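Local structure of ATP-dependent protease (Xanthomonas campestris pv. campestris, 7CAY) at residues Val16-Ala21 / Arg160-Leu165; Glu69-Asp74 / Arg88-Phe93; Thr6-Phe11 / Val110-Pro115; Gly47-Leu52 / Phe93-Ser98; Leu173-Glu178 / Glu186-Trp191. The protein probably binds substrate proteins, in the manner of the N-terminal substrate-binding domain of ATP-dependent Lon peptidases. One frame throughout, in Å; residues are numbered along the deposited sequence.

How the contacts relate
Contacts 2, 3 and 4 all belong to one curled mixed sheet, whereas contact 5 lies among the C-terminal helices and contact 1 bridges the two halves. Contact 4 is the buried one, made wholly of apolar and sulfur-aromatic touches. Contact 2 shares Phe93 with it, but spends most of its side chains on salt bridges, one on the buried Glu69 and a network at an exposed end; contact 3 combines a backbone pair with Leu and Trp packing. A probable backbone hydrogen bond from Cys113 to Arg92 also links contacts 2 and 3. Contact 1 mixes an arginine-to-carbonyl bond with leucine packing; its Ala162 touches Leu175 of contact 5, where apolar packing is joined only by weak polar bonds.

Contact 1. Residues Val16-Ala21 / Arg160-Leu165; sequences VLLPGA and RLAELL
Arg160 and Pro19 carry the polar side of this contact. NH1 of Arg160 donates to Pro19 O at 2.6 Å, meeting the oxygen in the carbonyl plane on a lone pair. The CB of Arg160 points away from the loop, but bends at chi2 (-61°) and chi3 (133°) curl the chain back and present the edge of the guanidinium to the carbonyl. Within the helix, Arg160 NH2 forms a salt bridge to Glu163 OE1 at 2.9 Å, which ties down the second terminal nitrogen; Trp156 adds a cation-pi contact. The carbonyl belongs to a type II beta turn from Leu18 to Ala21. Pro19 suits its second position, where the ring fixes phi, and Gly20 suits the third, where phi is positive (82°). The turn lies between strands 6-13 and 22-27, so the contact joins the strand-rich half of this Lon N-terminal-like domain to helix 154-164. Apolar packing centres on Leu18, whose CD1 lies 3.7 Å from Ala162 CB and 3.9 Å from Glu163 CB. Small Ala162 allows this close approach and also touches Leu175 on helix 169-177. Glu163, extended beyond CG, brings OE1 to 3.4 Å from Ala21 CB.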
# COMPACT_ATOMS: atom_id res chain seq x y z
N VAL A 16 3.40 5.86 -1.16
CA VAL A 16 3.15 4.44 -1.00
C VAL A 16 1.90 4.24 -0.16
O VAL A 16 1.54 5.07 0.68
CB VAL A 16 4.36 3.72 -0.38
CG1 VAL A 16 5.66 4.30 -0.92
CG2 VAL A 16 4.32 3.79 1.14
N LEU A 17 1.21 3.13 -0.41
CA LEU A 17 0.05 2.73 0.37
C LEU A 17 0.47 1.62 1.32
O LEU A 17 0.86 0.53 0.88
CB LEU A 17 -1.10 2.27 -0.53
CG LEU A 17 -2.34 1.80 0.23
CD1 LEU A 17 -2.87 2.91 1.13
CD2 LEU A 17 -3.41 1.34 -0.74
N LEU A 18 0.42 1.89 2.61
CA LEU A 18 0.80 0.87 3.57
C LEU A 18 -0.36 -0.11 3.78
O LEU A 18 -1.52 0.25 3.60
CB LEU A 18 1.18 1.51 4.90
CG LEU A 18 2.24 2.61 4.82
CD1 LEU A 18 2.49 3.21 6.19
CD2 LEU A 18 3.52 2.07 4.22
N PRO A 19 -0.06 -1.36 4.12
CA PRO A 19 -1.13 -2.33 4.36
C PRO A 19 -2.03 -1.89 5.51
O PRO A 19 -1.57 -1.39 6.53
CB PRO A 19 -0.37 -3.62 4.70
CG PRO A 19 0.96 -3.45 4.05
CD PRO A 19 1.27 -1.99 4.15
N GLY A 20 -3.34 -2.08 5.32
CA GLY A 20 -4.31 -1.71 6.33
C GLY A 20 -4.68 -0.24 6.29
O GLY A 20 -5.77 0.14 6.72
N ALA A 21 -3.77 0.60 5.79
CA ALA A 21 -4.04 2.02 5.69
C ALA A 21 -5.05 2.30 4.59
O ALA A 21 -5.28 1.48 3.69
CB ALA A 21 -2.75 2.80 5.44
N ARG A 160 1.31 0.80 11.49
CA ARG A 160 0.57 1.95 12.02
C ARG A 160 1.50 3.11 12.34
O ARG A 160 1.20 4.26 11.99
CB ARG A 160 -0.23 1.53 13.25
CG ARG A 160 -1.37 0.57 12.95
CD ARG A 160 -2.38 1.19 12.00
NE ARG A 160 -2.74 0.27 10.92
CZ ARG A 160 -2.23 0.33 9.69
NH1 ARG A 160 -2.61 -0.55 8.78
NH2 ARG A 160 -1.37 1.28 9.38
N LEU A 161 2.62 2.83 13.02
CA LEU A 161 3.59 3.89 13.29
C LEU A 161 4.13 4.48 12.00
O LEU A 161 4.31 5.70 11.90
CB LEU A 161 4.73 3.34 14.15
CG LEU A 161 4.50 3.28 15.66
CD1 LEU A 161 5.77 2.83 16.36
CD2 LEU A 161 4.06 4.64 16.17
N ALA A 162 4.40 3.63 11.01
CA ALA A 162 4.86 4.11 9.71
C ALA A 162 3.88 5.09 9.09
O ALA A 162 4.29 6.04 8.42
CB ALA A 162 5.09 2.92 8.78
N GLU A 163 2.58 4.89 9.31
CA GLU A 163 1.58 5.78 8.75
C GLU A 163 1.51 7.10 9.51
O GLU A 163 1.43 8.17 8.89
CB GLU A 163 0.21 5.08 8.76
CG GLU A 163 -0.89 5.84 8.06
CD GLU A 163 -2.22 5.12 8.13
OE1 GLU A 163 -2.25 3.95 8.57
OE2 GLU A 163 -3.25 5.73 7.74
N LEU A 164 1.57 7.06 10.84
CA LEU A 164 1.37 8.27 11.64
C LEU A 164 2.63 9.12 11.70
O LEU A 164 2.55 10.35 11.65
CB LEU A 164 0.92 7.89 13.05
CG LEU A 164 -0.58 7.99 13.36
CD1 LEU A 164 -1.41 7.36 12.26
CD2 LEU A 164 -0.88 7.35 14.70
N LEU A 165 3.80 8.50 11.81
CA LEU A 165 5.04 9.24 11.97
C LEU A 165 5.43 9.93 10.65
O LEU A 165 5.23 9.37 9.57
CB LEU A 165 6.16 8.32 12.42
CG LEU A 165 6.16 8.00 13.92
CD1 LEU A 165 6.86 6.69 14.20
CD2 LEU A 165 6.82 9.13 14.69

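Contact 2. Residues Glu69-Asp74 / Arg88-Phe93; sequences EVRIED and RGTRRF
Glu69 sends CG anti to its backbone N (chi1 -173°) and stays extended, while Arg91 bends at chi3 (-60°), so that carboxylate and guanidinium lie side by side. The grip is side-on: Arg91 NE donates to Glu69 OE1 at 2.9 Å and Arg91 NH2 to Glu69 OE2 at 2.8 Å, with the two planes 33° apart. Thr90 OG1 donates to the same OE1 at 3.0 Å, from the opposite face of the carboxylate to NE, and Ser45 binds OE2. Several donors thus hold this carboxylate, which suits a buried glutamate. At the other end Glu73 serves two arginines: Arg88 NH2 reaches Glu73 OE1 at 3.1 Å, and Arg71 NH2 reaches the anti lone pair of Glu73 OE2 at 3.2 Å. The shared acid probably offsets the closeness of the two guanidinium groups. Between these ends the backbone pairs as an antiparallel hairpin, with Arg71 N to Arg88 O at 3.0 Å and Thr90 N to Glu69 O at 2.7 Å; Gly89 faces Val70. On one flank Val70 bonds through its backbone to Phe46 before strand 47-51; on the other, Gly89 bonds to Gly20 and Ala21, while Arg92 NH1 bonds Leu176 O of helix 169-177 and salt-bridges Asp179.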
# COMPACT_ATOMS: atom_id res chain seq x y z
N GLU A 69 -1.70 -4.25 -2.76
CA GLU A 69 -3.02 -4.54 -3.31
C GLU A 69 -4.09 -3.78 -2.53
O GLU A 69 -3.99 -3.62 -1.31
CB GLU A 69 -3.30 -6.04 -3.26
CG GLU A 69 -4.58 -6.46 -3.97
CD GLU A 69 -4.95 -7.90 -3.72
OE1 GLU A 69 -4.89 -8.35 -2.55
OE2 GLU A 69 -5.30 -8.60 -4.70
N VAL A 70 -5.11 -3.32 -3.24
CA VAL A 70 -6.17 -2.52 -2.64
C VAL A 70 -7.47 -3.32 -2.63
O VAL A 70 -7.71 -4.17 -3.49
CB VAL A 70 -6.38 -1.17 -3.37
CG1 VAL A 70 -5.08 -0.40 -3.44
CG2 VAL A 70 -6.95 -1.39 -4.76
N ARG A 71 -8.29 -3.04 -1.62
CA ARG A 71 -9.69 -3.44 -1.60
C ARG A 71 -10.53 -2.18 -1.72
O ARG A 71 -10.32 -1.22 -0.97
CB ARG A 71 -10.04 -4.20 -0.32
CG ARG A 71 -11.51 -4.59 -0.25
CD ARG A 71 -11.87 -5.30 1.04
NE ARG A 71 -11.76 -4.43 2.21
CZ ARG A 71 -10.96 -4.67 3.25
NH1 ARG A 71 -10.20 -5.75 3.27
NH2 ARG A 71 -10.94 -3.82 4.27
N ILE A 72 -11.48 -2.18 -2.66
CA ILE A 72 -12.32 -1.01 -2.89
C ILE A 72 -13.40 -1.02 -1.81
O ILE A 72 -14.35 -1.80 -1.87
CB ILE A 72 -12.93 -1.01 -4.30
CG1 ILE A 72 -12.01 -1.72 -5.29
CG2 ILE A 72 -13.18 0.42 -4.76
CD1 ILE A 72 -10.69 -1.02 -5.53
N GLU A 73 -13.25 -0.14 -0.81
CA GLU A 73 -14.17 -0.14 0.31
C GLU A 73 -15.50 0.54 -0.04
O GLU A 73 -16.57 -0.02 0.23
CB GLU A 73 -13.53 0.53 1.53
CG GLU A 73 -12.62 -0.39 2.33
CD GLU A 73 -12.67 -0.10 3.82
OE1 GLU A 73 -13.18 0.98 4.20
OE2 GLU A 73 -12.22 -0.96 4.61
N ASP A 74 -15.44 1.72 -0.63
CA ASP A 74 -16.65 2.49 -0.88
C ASP A 74 -16.55 3.24 -2.20
O ASP A 74 -15.57 3.94 -2.46
CB ASP A 74 -16.92 3.48 0.26
CG ASP A 74 -18.31 4.09 0.20
OD1 ASP A 74 -19.29 3.31 0.12
OD2 ASP A 74 -18.43 5.33 0.25
N ARG A 88 -8.16 0.59 0.63
CA ARG A 88 -7.44 0.13 1.81
C ARG A 88 -6.39 -0.89 1.39
O ARG A 88 -6.64 -1.74 0.53
CB ARG A 88 -8.38 -0.49 2.85
CG ARG A 88 -7.72 -0.77 4.19
CD ARG A 88 -8.66 -1.48 5.14
NE ARG A 88 -9.87 -0.70 5.40
CZ ARG A 88 -10.01 0.15 6.41
NH1 ARG A 88 -9.01 0.34 7.26
NH2 ARG A 88 -11.15 0.81 6.57
N GLY A 89 -5.22 -0.80 2.01
CA GLY A 89 -4.11 -1.67 1.65
C GLY A 89 -4.29 -3.08 2.20
O GLY A 89 -4.47 -3.27 3.41
N THR A 90 -4.22 -4.07 1.30
CA THR A 90 -4.35 -5.47 1.68
C THR A 90 -2.97 -6.11 1.53
O THR A 90 -2.08 -5.85 2.35
CB THR A 90 -5.44 -6.16 0.84
OG1 THR A 90 -5.09 -6.09 -0.55
CG2 THR A 90 -6.77 -5.47 1.05
N ARG A 91 -2.74 -6.93 0.50
CA ARG A 91 -1.50 -7.68 0.39
C ARG A 91 -0.41 -6.88 -0.31
O ARG A 91 -0.69 -6.01 -1.14
CB ARG A 91 -1.73 -8.99 -0.37
CG ARG A 91 -2.65 -9.97 0.32
CD ARG A 91 -2.91 -11.17 -0.58
NE ARG A 91 -3.53 -10.77 -1.84
CZ ARG A 91 -3.72 -11.58 -2.87
NH1 ARG A 91 -3.34 -12.85 -2.80
NH2 ARG A 91 -4.30 -11.13 -3.98
N ARG A 92 0.83 -7.18 0.04
CA ARG A 92 1.99 -6.60 -0.63
C ARG A 92 2.47 -7.52 -1.74
O ARG A 92 2.36 -8.75 -1.65
CB ARG A 92 3.13 -6.34 0.36
CG ARG A 92 2.82 -5.31 1.42
CD ARG A 92 3.90 -5.28 2.49
NE ARG A 92 4.16 -6.61 3.03
CZ ARG A 92 5.28 -7.29 2.84
NH1 ARG A 92 6.27 -6.76 2.14
NH2 ARG A 92 5.42 -8.49 3.38
N PHE A 93 3.01 -6.92 -2.80
CA PHE A 93 3.50 -7.69 -3.93
C PHE A 93 4.82 -7.11 -4.41
O PHE A 93 5.19 -5.98 -4.08
CB PHE A 93 2.48 -7.72 -5.08
CG PHE A 93 2.04 -6.36 -5.55
CD1 PHE A 93 2.80 -5.64 -6.46
CD2 PHE A 93 0.86 -5.82 -5.10
CE1 PHE A 93 2.39 -4.40 -6.90
CE2 PHE A 93 0.44 -4.57 -5.53
CZ PHE A 93 1.21 -3.86 -6.44

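Contact 3. Residues Thr6-Phe11 / Val110-Pro115; sequences TSLPLF and VSWCEP
Thr6 and Val110 form an antiparallel hydrogen-bonded pair where strand 6-13 meets strand 106-112. With the parallel pairing of strand 6-13 to strand 47-51, this seam closes the curled sheet on itself, consistent with the pseudo-barrel of PUA-like domains. Thr6 N donates to Val110 O at 2.9 Å, and Val110 N returns a bond to Thr6 O at 2.8 Å. Both residues are beta-branched, a shape well suited to extended backbone. They are one pair of a ladder that Leu8 and Leu10 continue with Gly108 and Val106; beyond Val110 the two segments diverge. Leu8 points toward strand 106-112 with CG trans to N (chi1 -173°); its CB lies 4.0 Å from Val110 CG2. The CB of Trp112 points neither at strand 6-11 nor away, and its indole reaches Thr6 and Leu8. Thr6 CB sits 3.9 Å from Trp112 NE1, oblique to the ring, while Arg91 makes a cation-pi contact with the same indole. Leu8 and Val110 are buried and also touch Phe93 of strand 83-100, so their aliphatic branches join the barrel interior. At the far end of the indole, Leu8 crosses it at about a right angle and brings CD2 to 3.7 Å from Trp112 CH2.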
# COMPACT_ATOMS: atom_id res chain seq x y z
N THR A 6 1.17 -13.54 -10.93
CA THR A 6 -0.12 -13.00 -11.35
C THR A 6 0.08 -11.64 -11.99
O THR A 6 0.83 -10.80 -11.47
CB THR A 6 -1.09 -12.89 -10.15
OG1 THR A 6 -1.64 -14.18 -9.86
CG2 THR A 6 -2.22 -11.92 -10.44
N SER A 7 -0.59 -11.41 -13.12
CA SER A 7 -0.60 -10.10 -13.75
C SER A 7 -1.61 -9.21 -13.03
O SER A 7 -2.79 -9.57 -12.91
CB SER A 7 -0.95 -10.22 -15.23
N LEU A 8 -1.16 -8.06 -12.54
CA LEU A 8 -1.99 -7.17 -11.75
C LEU A 8 -1.89 -5.75 -12.31
O LEU A 8 -0.78 -5.25 -12.53
CB LEU A 8 -1.57 -7.19 -10.27
CG LEU A 8 -2.45 -6.45 -9.27
CD1 LEU A 8 -3.77 -7.17 -9.07
CD2 LEU A 8 -1.72 -6.27 -7.95
N PRO A 9 -3.02 -5.08 -12.55
CA PRO A 9 -2.96 -3.68 -12.99
C PRO A 9 -2.46 -2.78 -11.87
O PRO A 9 -2.87 -2.90 -10.72
CB PRO A 9 -4.42 -3.36 -13.35
CG PRO A 9 -5.09 -4.69 -13.50
CD PRO A 9 -4.40 -5.60 -12.54
N LEU A 10 -1.56 -1.86 -12.23
CA LEU A 10 -0.89 -1.00 -11.26
C LEU A 10 -1.34 0.44 -11.44
O LEU A 10 -1.32 0.97 -12.56
CB LEU A 10 0.63 -1.11 -11.41
CG LEU A 10 1.21 -2.52 -11.42
CD1 LEU A 10 2.73 -2.48 -11.44
CD2 LEU A 10 0.71 -3.34 -10.25
N PHE A 11 -1.74 1.08 -10.33
CA PHE A 11 -2.13 2.48 -10.31
C PHE A 11 -1.00 3.32 -9.74
O PHE A 11 -0.51 3.02 -8.64
CB PHE A 11 -3.40 2.68 -9.49
CG PHE A 11 -4.66 2.44 -10.26
CD1 PHE A 11 -4.83 1.29 -11.01
CD2 PHE A 11 -5.69 3.38 -10.24
CE1 PHE A 11 -5.99 1.07 -11.72
CE2 PHE A 11 -6.86 3.16 -10.95
CZ PHE A 11 -7.01 2.00 -11.69
N VAL A 110 3.41 -9.81 -11.11
CA VAL A 110 3.76 -9.65 -9.71
C VAL A 110 3.76 -11.00 -9.01
O VAL A 110 3.07 -11.94 -9.43
CB VAL A 110 2.80 -8.67 -8.99
CG1 VAL A 110 2.68 -7.36 -9.75
CG2 VAL A 110 1.43 -9.30 -8.78
N SER A 111 4.55 -11.09 -7.95
CA SER A 111 4.54 -12.23 -7.03
C SER A 111 4.18 -11.72 -5.65
O SER A 111 4.74 -10.72 -5.18
CB SER A 111 5.89 -12.94 -7.01
OG SER A 111 6.90 -12.13 -6.44
N TRP A 112 3.25 -12.40 -4.99
CA TRP A 112 2.74 -11.93 -3.71
C TRP A 112 3.72 -12.25 -2.58
O TRP A 112 4.52 -13.18 -2.66
CB TRP A 112 1.38 -12.56 -3.41
CG TRP A 112 0.37 -12.31 -4.49
CD1 TRP A 112 -0.02 -13.18 -5.47
CD2 TRP A 112 -0.37 -11.10 -4.70
NE1 TRP A 112 -0.96 -12.59 -6.27
CE2 TRP A 112 -1.20 -11.32 -5.83
CE3 TRP A 112 -0.43 -9.86 -4.06
CZ2 TRP A 112 -2.06 -10.34 -6.32
CZ3 TRP A 112 -1.29 -8.89 -4.54
CH2 TRP A 112 -2.09 -9.14 -5.66
N CYS A 113 3.63 -11.45 -1.52
CA CYS A 113 4.48 -11.63 -0.35
C CYS A 113 3.77 -12.49 0.69
O CYS A 113 2.55 -12.66 0.67
CB CYS A 113 4.84 -10.28 0.26
SG CYS A 113 5.61 -9.12 -0.88
N GLU A 114 4.56 -13.03 1.61
CA GLU A 114 3.98 -13.76 2.73
C GLU A 114 3.15 -12.80 3.58
O GLU A 114 3.58 -11.68 3.85
CB GLU A 114 5.07 -14.40 3.58
N PRO A 115 1.95 -13.20 3.99
CA PRO A 115 1.09 -12.29 4.75
C PRO A 115 1.73 -11.88 6.07
O PRO A 115 2.64 -12.53 6.59
CB PRO A 115 -0.19 -13.12 4.99
CG PRO A 115 -0.17 -14.15 3.91
CD PRO A 115 1.28 -14.48 3.69

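Contact 4. Residues Gly47-Leu52 / Phe93-Ser98; sequences GVCLIL and FRVQRS
The interior of the curled sheet brings Cys49 and Phe93 together from strands that are not neighbours: strand 66-74 lies between them in the sheet order. The axes of strands 47-51 and 93-95 approach no closer than 9.7 Å, a spacing filled by side chains. Cys49 carries its sulfur anti to its carbonyl carbon (chi1 -82°) and directs it at the phenyl group, with SG 3.6 Å from Phe93 CE1. This is a sulfur-aromatic contact: SG stands 4.8 Å from the centroid of the Phe93 ring, 72° off its normal, an oblique approach. Phe93 has CG between its backbone N and carbonyl carbon (chi1 55°), which turns the ring inward from its strand. Gly47 suits the place beside it, since a bare CA can lie 3.9 Å from Phe93 CE2 with no side chain in between. Val95 adds a branch to the same cluster, its CG2 being 4.1 Å from Cys49 SG. Leu8, Leu10 and Val110 pack on Phe93 from strands 6-13 and 106-112. Just beyond Val95 the inward run ends, as Gln96 and Arg97 both face Glu109 in a classic beta bulge that turns the strand. Apolar side chains meeting across the inside of a closed, curled sheet are what a pseudo-barrel core requires, in keeping with the PUA-like clan of Lon substrate-binding domains.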
# COMPACT_ATOMS: atom_id res chain seq x y z
N GLY A 47 -3.50 -2.83 -7.88
CA GLY A 47 -2.53 -2.45 -6.87
C GLY A 47 -2.10 -1.01 -7.02
O GLY A 47 -2.30 -0.37 -8.05
N VAL A 48 -1.50 -0.50 -5.95
CA VAL A 48 -0.99 0.86 -5.88
C VAL A 48 0.52 0.79 -5.72
O VAL A 48 1.02 0.17 -4.77
CB VAL A 48 -1.63 1.66 -4.74
CG1 VAL A 48 -0.73 2.81 -4.33
CG2 VAL A 48 -3.00 2.18 -5.16
N CYS A 49 1.25 1.43 -6.64
CA CYS A 49 2.70 1.50 -6.59
C CYS A 49 3.14 2.95 -6.58
O CYS A 49 2.62 3.78 -7.34
CB CYS A 49 3.34 0.78 -7.77
SG CYS A 49 3.47 -1.01 -7.58
N LEU A 50 4.11 3.27 -5.72
CA LEU A 50 4.76 4.56 -5.79
C LEU A 50 5.60 4.66 -7.06
O LEU A 50 6.39 3.76 -7.36
CB LEU A 50 5.64 4.76 -4.55
CG LEU A 50 6.59 5.96 -4.59
CD1 LEU A 50 5.84 7.26 -4.36
CD2 LEU A 50 7.72 5.80 -3.59
N ILE A 51 5.40 5.74 -7.82
CA ILE A 51 6.14 5.93 -9.08
C ILE A 51 7.43 6.68 -8.83
O ILE A 51 7.70 7.15 -7.71
CB ILE A 51 5.29 6.66 -10.14
CG1 ILE A 51 4.22 7.55 -9.51
CG2 ILE A 51 4.68 5.66 -11.11
CD1 ILE A 51 4.74 8.80 -8.83
N LEU A 52 8.26 6.80 -9.86
CA LEU A 52 9.49 7.56 -9.77
C LEU A 52 9.83 8.10 -11.15
O LEU A 52 10.96 8.02 -11.62
CB LEU A 52 10.64 6.70 -9.22
CG LEU A 52 10.37 5.23 -8.89
CD1 LEU A 52 11.31 4.33 -9.67
CD2 LEU A 52 10.50 4.97 -7.40
N PHE A 93 3.01 -6.92 -2.80
CA PHE A 93 3.50 -7.69 -3.93
C PHE A 93 4.82 -7.11 -4.41
O PHE A 93 5.19 -5.98 -4.08
CB PHE A 93 2.48 -7.72 -5.08
CG PHE A 93 2.04 -6.36 -5.55
CD1 PHE A 93 2.80 -5.64 -6.46
CD2 PHE A 93 0.86 -5.82 -5.10
CE1 PHE A 93 2.39 -4.40 -6.90
CE2 PHE A 93 0.44 -4.57 -5.53
CZ PHE A 93 1.21 -3.86 -6.44
N ARG A 94 5.53 -7.91 -5.21
CA ARG A 94 6.76 -7.49 -5.86
C ARG A 94 6.53 -7.46 -7.37
O ARG A 94 5.97 -8.41 -7.93
CB ARG A 94 7.91 -8.44 -5.52
CG ARG A 94 7.99 -8.82 -4.06
CD ARG A 94 9.30 -9.52 -3.73
NE ARG A 94 9.32 -10.02 -2.36
CZ ARG A 94 9.10 -11.29 -2.03
NH1 ARG A 94 9.13 -11.65 -0.75
NH2 ARG A 94 8.85 -12.19 -2.97
N VAL A 95 6.97 -6.39 -8.02
CA VAL A 95 6.83 -6.26 -9.47
C VAL A 95 8.02 -6.97 -10.11
O VAL A 95 9.13 -6.44 -10.14
CB VAL A 95 6.74 -4.79 -9.91
CG1 VAL A 95 6.37 -4.70 -11.38
CG2 VAL A 95 5.73 -4.03 -9.06
N GLN A 96 7.79 -8.19 -10.61
CA GLN A 96 8.84 -8.90 -11.32
C GLN A 96 9.21 -8.19 -12.61
O GLN A 96 10.40 -8.06 -12.95
CB GLN A 96 8.41 -10.34 -11.62
CG GLN A 96 7.84 -11.08 -10.42
CD GLN A 96 8.88 -11.89 -9.67
OE1 GLN A 96 8.86 -11.96 -8.44
NE2 GLN A 96 9.80 -12.51 -10.41
N ARG A 97 8.21 -7.71 -13.34
CA ARG A 97 8.40 -6.92 -14.55
C ARG A 97 7.08 -6.24 -14.87
O ARG A 97 6.01 -6.69 -14.45
CB ARG A 97 8.89 -7.78 -15.72
CG ARG A 97 7.96 -8.92 -16.10
CD ARG A 97 8.70 -10.04 -16.82
NE ARG A 97 9.47 -10.88 -15.91
CZ ARG A 97 10.80 -10.90 -15.85
NH1 ARG A 97 11.52 -10.12 -16.65
NH2 ARG A 97 11.42 -11.70 -14.99
N SER A 98 7.16 -5.13 -15.60
CA SER A 98 5.98 -4.33 -15.91
C SER A 98 6.02 -3.89 -17.36
O SER A 98 7.09 -3.63 -17.91
CB SER A 98 5.88 -3.11 -14.98
OG SER A 98 7.08 -2.37 -14.97

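Contact 5. Residues Leu173-Glu178 / Glu186-Trp191; sequences LSLLQE and EQLLAW
Leu175, Gln187 and Trp191 bury the largest areas where helices 169-177 and 181-190 pack as a nearly antiparallel pair, their segment axes 10.7 Å apart. Leu175 sits at the centre. Its CD1 meets Leu188 CD1 at 3.8 Å, the two side chains crossing at about a right angle, and its CD2 touches Gln187 NE2. Trp191 approaches with the edge of its ring: CZ3 lies 3.5 Å from Leu175 CG, and CH2 comes to 3.4 Å from Ser174 CB. In Gln187 a chi1 of 76° tucks CG between the two backbone arms, and the chain then runs straight across, so its amide reaches Ser174. There NE2 of Gln187 donates weakly to Ser174 O at 3.4 Å, and Ser174 OG donates weakly to Gln187 OE1 at 3.3 Å. Small Ser174 suits a spot at the edge of the indole and beside the amide. Leu188 in turn touches Leu161 of helix 154-164. Since the polar bonds are long and weak, the fit of leucines and indole edge probably supplies most of the adhesion between the helices.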
# COMPACT_ATOMS: atom_id res chain seq x y z
N LEU A 173 8.69 3.49 1.59
CA LEU A 173 8.91 2.48 0.57
C LEU A 173 9.87 1.40 1.06
O LEU A 173 9.69 0.21 0.75
CB LEU A 173 9.46 3.14 -0.70
CG LEU A 173 9.87 2.22 -1.85
CD1 LEU A 173 8.66 1.51 -2.44
CD2 LEU A 173 10.60 3.01 -2.92
N SER A 174 10.88 1.78 1.84
CA SER A 174 11.82 0.80 2.38
C SER A 174 11.13 -0.13 3.36
O SER A 174 11.42 -1.33 3.40
CB SER A 174 12.99 1.51 3.04
OG SER A 174 13.91 0.59 3.60
N LEU A 175 10.21 0.40 4.17
CA LEU A 175 9.42 -0.45 5.06
C LEU A 175 8.56 -1.42 4.27
O LEU A 175 8.44 -2.60 4.63
CB LEU A 175 8.56 0.41 5.98
CG LEU A 175 9.31 1.26 7.00
CD1 LEU A 175 8.41 2.33 7.61
CD2 LEU A 175 9.91 0.39 8.09
N LEU A 176 7.96 -0.95 3.18
CA LEU A 176 7.16 -1.83 2.32
C LEU A 176 8.00 -2.96 1.75
O LEU A 176 7.55 -4.11 1.68
CB LEU A 176 6.51 -1.01 1.20
CG LEU A 176 5.37 -1.66 0.40
CD1 LEU A 176 4.11 -1.75 1.25
CD2 LEU A 176 5.12 -0.91 -0.89
N GLN A 177 9.24 -2.66 1.35
CA GLN A 177 10.12 -3.69 0.80
C GLN A 177 10.52 -4.72 1.84
O GLN A 177 10.68 -5.90 1.51
CB GLN A 177 11.37 -3.04 0.20
N GLU A 178 10.67 -4.31 3.10
CA GLU A 178 11.06 -5.24 4.16
C GLU A 178 9.91 -6.20 4.45
O GLU A 178 8.82 -5.77 4.84
CB GLU A 178 11.44 -4.47 5.42
CG GLU A 178 11.86 -5.36 6.58
CD GLU A 178 13.15 -6.10 6.30
OE1 GLU A 178 14.22 -5.45 6.28
OE2 GLU A 178 13.10 -7.33 6.09
N GLU A 186 12.80 -2.50 13.46
CA GLU A 186 14.17 -2.14 13.83
C GLU A 186 14.65 -0.93 13.05
O GLU A 186 15.34 -0.06 13.60
CB GLU A 186 15.10 -3.34 13.62
CG GLU A 186 16.46 -3.19 14.28
CD GLU A 186 16.38 -3.22 15.80
OE1 GLU A 186 16.07 -4.29 16.37
OE2 GLU A 186 16.63 -2.16 16.42
N GLN A 187 14.29 -0.83 11.77
CA GLN A 187 14.63 0.35 10.99
C GLN A 187 13.61 1.46 11.15
O GLN A 187 13.95 2.64 10.99
CB GLN A 187 14.80 0.00 9.51
CG GLN A 187 13.51 -0.23 8.74
CD GLN A 187 13.74 -0.28 7.24
OE1 GLN A 187 14.81 0.08 6.74
NE2 GLN A 187 12.73 -0.74 6.50
N LEU A 188 12.35 1.11 11.45
CA LEU A 188 11.39 2.13 11.85
C LEU A 188 11.82 2.82 13.13
O LEU A 188 11.47 3.98 13.37
CB LEU A 188 10.00 1.50 12.02
CG LEU A 188 8.82 2.40 12.35
CD1 LEU A 188 8.59 3.41 11.24
CD2 LEU A 188 7.57 1.57 12.59
N LEU A 189 12.60 2.13 13.97
CA LEU A 189 13.14 2.73 15.18
C LEU A 189 14.23 3.75 14.86
O LEU A 189 14.36 4.75 15.58
CB LEU A 189 13.69 1.63 16.09
CG LEU A 189 14.39 2.05 17.38
CD1 LEU A 189 13.46 2.91 18.23
CD2 LEU A 189 14.86 0.83 18.16
N ALA A 190 15.00 3.52 13.80
CA ALA A 190 16.05 4.47 13.43
C ALA A 190 15.46 5.76 12.87
O ALA A 190 15.93 6.86 13.20
CB ALA A 190 17.01 3.84 12.42
N TRP A 191 14.43 5.65 12.04
CA TRP A 191 13.80 6.81 11.42
C TRP A 191 12.90 7.59 12.36
O TRP A 191 12.37 8.63 11.97
CB TRP A 191 13.00 6.37 10.19
CG TRP A 191 13.86 5.76 9.15
CD1 TRP A 191 15.18 6.03 8.90
CD2 TRP A 191 13.48 4.75 8.21
NE1 TRP A 191 15.63 5.26 7.86
CE2 TRP A 191 14.61 4.47 7.42
CE3 TRP A 191 12.29 4.06 7.96
CZ2 TRP A 191 14.59 3.52 6.40
CZ3 TRP A 191 12.27 3.12 6.95
CH2 TRP A 191 13.41 2.87 6.18